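Local coordinates for protein beta-carbonic anhydrase (Methanothermobacter thermautotrophicus, PDB 1G5C) that catalyses the reversible hydration of carbon dioxide to bicarbonate, as a zinc-dependent carbonic anhydrase of the beta class, at residues I83-T88 and L154-N159. Residues are numbered along the deposited sequence; the frame is centred on the assembly and turned at random.
Sequences IIVGHT and LIIDIN. With ZN (zinc ion), chain G.
I158 runs alongside the imidazole of H87, its CD1 3.8 Å from ND1. NE2 of H87 binds the zinc ion at 2.1 Å beside C32, C90 and a water, the one-histidine, two-cysteine ligand set of beta-class carbonic anhydrases. ND1 donates to T88 O (2.8 Å), a bent bond met above the carbonyl plane, which with the zinc bond restrains the ring's rotation. H87 ends its strand with CB on the face of V85 and I156; chi1 66° tucks CG between the two backbone branches, swinging the ring away from I156, toward the side of strand 27-32 and the metal. I156 CG2 packs against H87 CB at 3.5 Å and V85 CG1 at 4.0 Å, beta-branched residues suiting an extended, buried strand. I155 CG1 packs on the carbonyl of G86 on the other face, where glycine adds no side chain. Four parallel-strand backbone bonds end with T88 N to I156 O. Beyond them T88 OG1 takes the N-H of I158 almost straight (2.9 Å, 173°), beside the Asx turn of D157 OD1 with N159 N. Strands 81-87 and 150-156 thus join between strands 27-32 and 163-165, helix 40-45 packing on V85 and I156, helix 128-141 on I84 and I155.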
loop_
_atom_site.group_PDB
_atom_site.type_symbol
_atom_site.label_atom_id
_atom_site.label_comp_id
_atom_site.label_asym_id
_atom_site.label_seq_id
_atom_site.Cartn_x
_atom_site.Cartn_y
_atom_site.Cartn_z
ATOM N N ILE A 83 12.247 1.728 4.475
ATOM C CA ILE A 83 12.749 2.933 3.819
ATOM C C ILE A 83 11.588 3.792 3.346
ATOM O O ILE A 83 10.788 3.367 2.492
ATOM C CB ILE A 83 13.620 2.612 2.558
ATOM C CG1 ILE A 83 14.785 1.700 2.922
ATOM C CG2 ILE A 83 14.169 3.909 1.965
ATOM C CD1 ILE A 83 15.613 1.224 1.702
ATOM N N ILE A 84 11.465 4.988 3.908
ATOM C CA ILE A 84 10.417 5.882 3.454
ATOM C C ILE A 84 11.073 6.639 2.311
ATOM O O ILE A 84 12.232 7.077 2.442
ATOM C CB ILE A 84 9.992 6.890 4.546
ATOM C CG1 ILE A 84 9.377 6.143 5.739
ATOM C CG2 ILE A 84 9.012 7.913 3.945
ATOM C CD1 ILE A 84 9.056 7.037 6.965
ATOM N N VAL A 85 10.372 6.752 1.181
ATOM C CA VAL A 85 10.900 7.489 0.039
ATOM C C VAL A 85 9.921 8.586 -0.396
ATOM O O VAL A 85 8.845 8.314 -0.965
ATOM C CB VAL A 85 11.186 6.563 -1.181
ATOM C CG1 VAL A 85 11.798 7.382 -2.328
ATOM C CG2 VAL A 85 12.136 5.441 -0.783
ATOM N N GLY A 86 10.262 9.833 -0.078
ATOM C CA GLY A 86 9.420 10.927 -0.521
ATOM C C GLY A 86 9.938 11.315 -1.893
ATOM O O GLY A 86 10.909 10.722 -2.375
ATOM N N HIS A 87 9.323 12.300 -2.539
ATOM C CA HIS A 87 9.811 12.700 -3.851
ATOM C C HIS A 87 9.564 14.178 -4.071
ATOM O O HIS A 87 8.672 14.760 -3.467
ATOM C CB HIS A 87 9.109 11.898 -4.959
ATOM C CG HIS A 87 7.647 12.188 -5.067
ATOM N ND1 HIS A 87 7.142 13.157 -5.916
ATOM C CD2 HIS A 87 6.586 11.681 -4.405
ATOM C CE1 HIS A 87 5.836 13.229 -5.761
ATOM N NE2 HIS A 87 5.462 12.345 -4.853
ATOM N N THR A 88 10.358 14.776 -4.950
ATOM C CA THR A 88 10.207 16.194 -5.246
ATOM C C THR A 88 8.925 16.391 -6.042
ATOM O O THR A 88 8.451 15.471 -6.729
ATOM C CB THR A 88 11.381 16.714 -6.088
ATOM O OG1 THR A 88 11.495 15.916 -7.267
ATOM C CG2 THR A 88 12.688 16.637 -5.314
ATOM N N LEU A 154 14.543 8.842 2.685
ATOM C CA LEU A 154 15.172 9.309 1.461
ATOM C C LEU A 154 14.174 10.138 0.697
ATOM O O LEU A 154 12.970 10.053 0.936
ATOM C CB LEU A 154 15.556 8.124 0.548
ATOM C CG LEU A 154 16.399 6.961 1.075
ATOM C CD1 LEU A 154 16.561 5.904 -0.020
ATOM C CD2 LEU A 154 17.744 7.472 1.519
ATOM N N ILE A 155 14.685 10.958 -0.214
ATOM C CA ILE A 155 13.818 11.706 -1.091
ATOM C C ILE A 155 14.386 11.497 -2.495
ATOM O O ILE A 155 15.608 11.578 -2.703
ATOM C CB ILE A 155 13.747 13.204 -0.750
ATOM C CG1 ILE A 155 12.740 13.866 -1.696
ATOM C CG2 ILE A 155 15.108 13.848 -0.868
ATOM C CD1 ILE A 155 12.300 15.262 -1.281
ATOM N N ILE A 156 13.509 11.196 -3.448
ATOM C CA ILE A 156 13.944 10.971 -4.820
ATOM C C ILE A 156 13.529 12.123 -5.743
ATOM O O ILE A 156 12.444 12.678 -5.590
ATOM C CB ILE A 156 13.345 9.634 -5.380
ATOM C CG1 ILE A 156 13.974 9.301 -6.735
ATOM C CG2 ILE A 156 11.808 9.749 -5.540
ATOM C CD1 ILE A 156 13.587 7.885 -7.255
ATOM N N ASP A 157 14.403 12.488 -6.684
ATOM C CA ASP A 157 14.086 13.524 -7.673
ATOM C C ASP A 157 13.068 12.857 -8.604
ATOM O O ASP A 157 13.388 11.868 -9.260
ATOM C CB ASP A 157 15.339 13.910 -8.473
ATOM C CG ASP A 157 15.066 15.015 -9.491
ATOM O OD1 ASP A 157 14.181 14.841 -10.371
ATOM O OD2 ASP A 157 15.733 16.065 -9.412
ATOM N N ILE A 158 11.858 13.401 -8.680
ATOM C CA ILE A 158 10.813 12.791 -9.482
ATOM C C ILE A 158 11.077 12.711 -10.996
ATOM O O ILE A 158 10.451 11.915 -11.708
ATOM C CB ILE A 158 9.444 13.479 -9.189
ATOM C CG1 ILE A 158 8.287 12.584 -9.664
ATOM C CG2 ILE A 158 9.376 14.866 -9.849
ATOM C CD1 ILE A 158 8.229 11.211 -8.974
ATOM N N ASN A 159 12.022 13.496 -11.494
ATOM C CA ASN A 159 12.314 13.449 -12.918
ATOM C C ASN A 159 13.546 12.633 -13.291
ATOM O O ASN A 159 13.593 12.043 -14.365
ATOM C CB ASN A 159 12.463 14.870 -13.465
ATOM C CG ASN A 159 11.226 15.711 -13.222
ATOM O OD1 ASN A 159 10.124 15.339 -13.621
ATOM N ND2 ASN A 159 11.399 16.841 -12.553
HETATM ZN ZN ZN G . 3.614 12.609 -3.927
HETATM O O HOH W 1 2.723 13.396 -5.572
#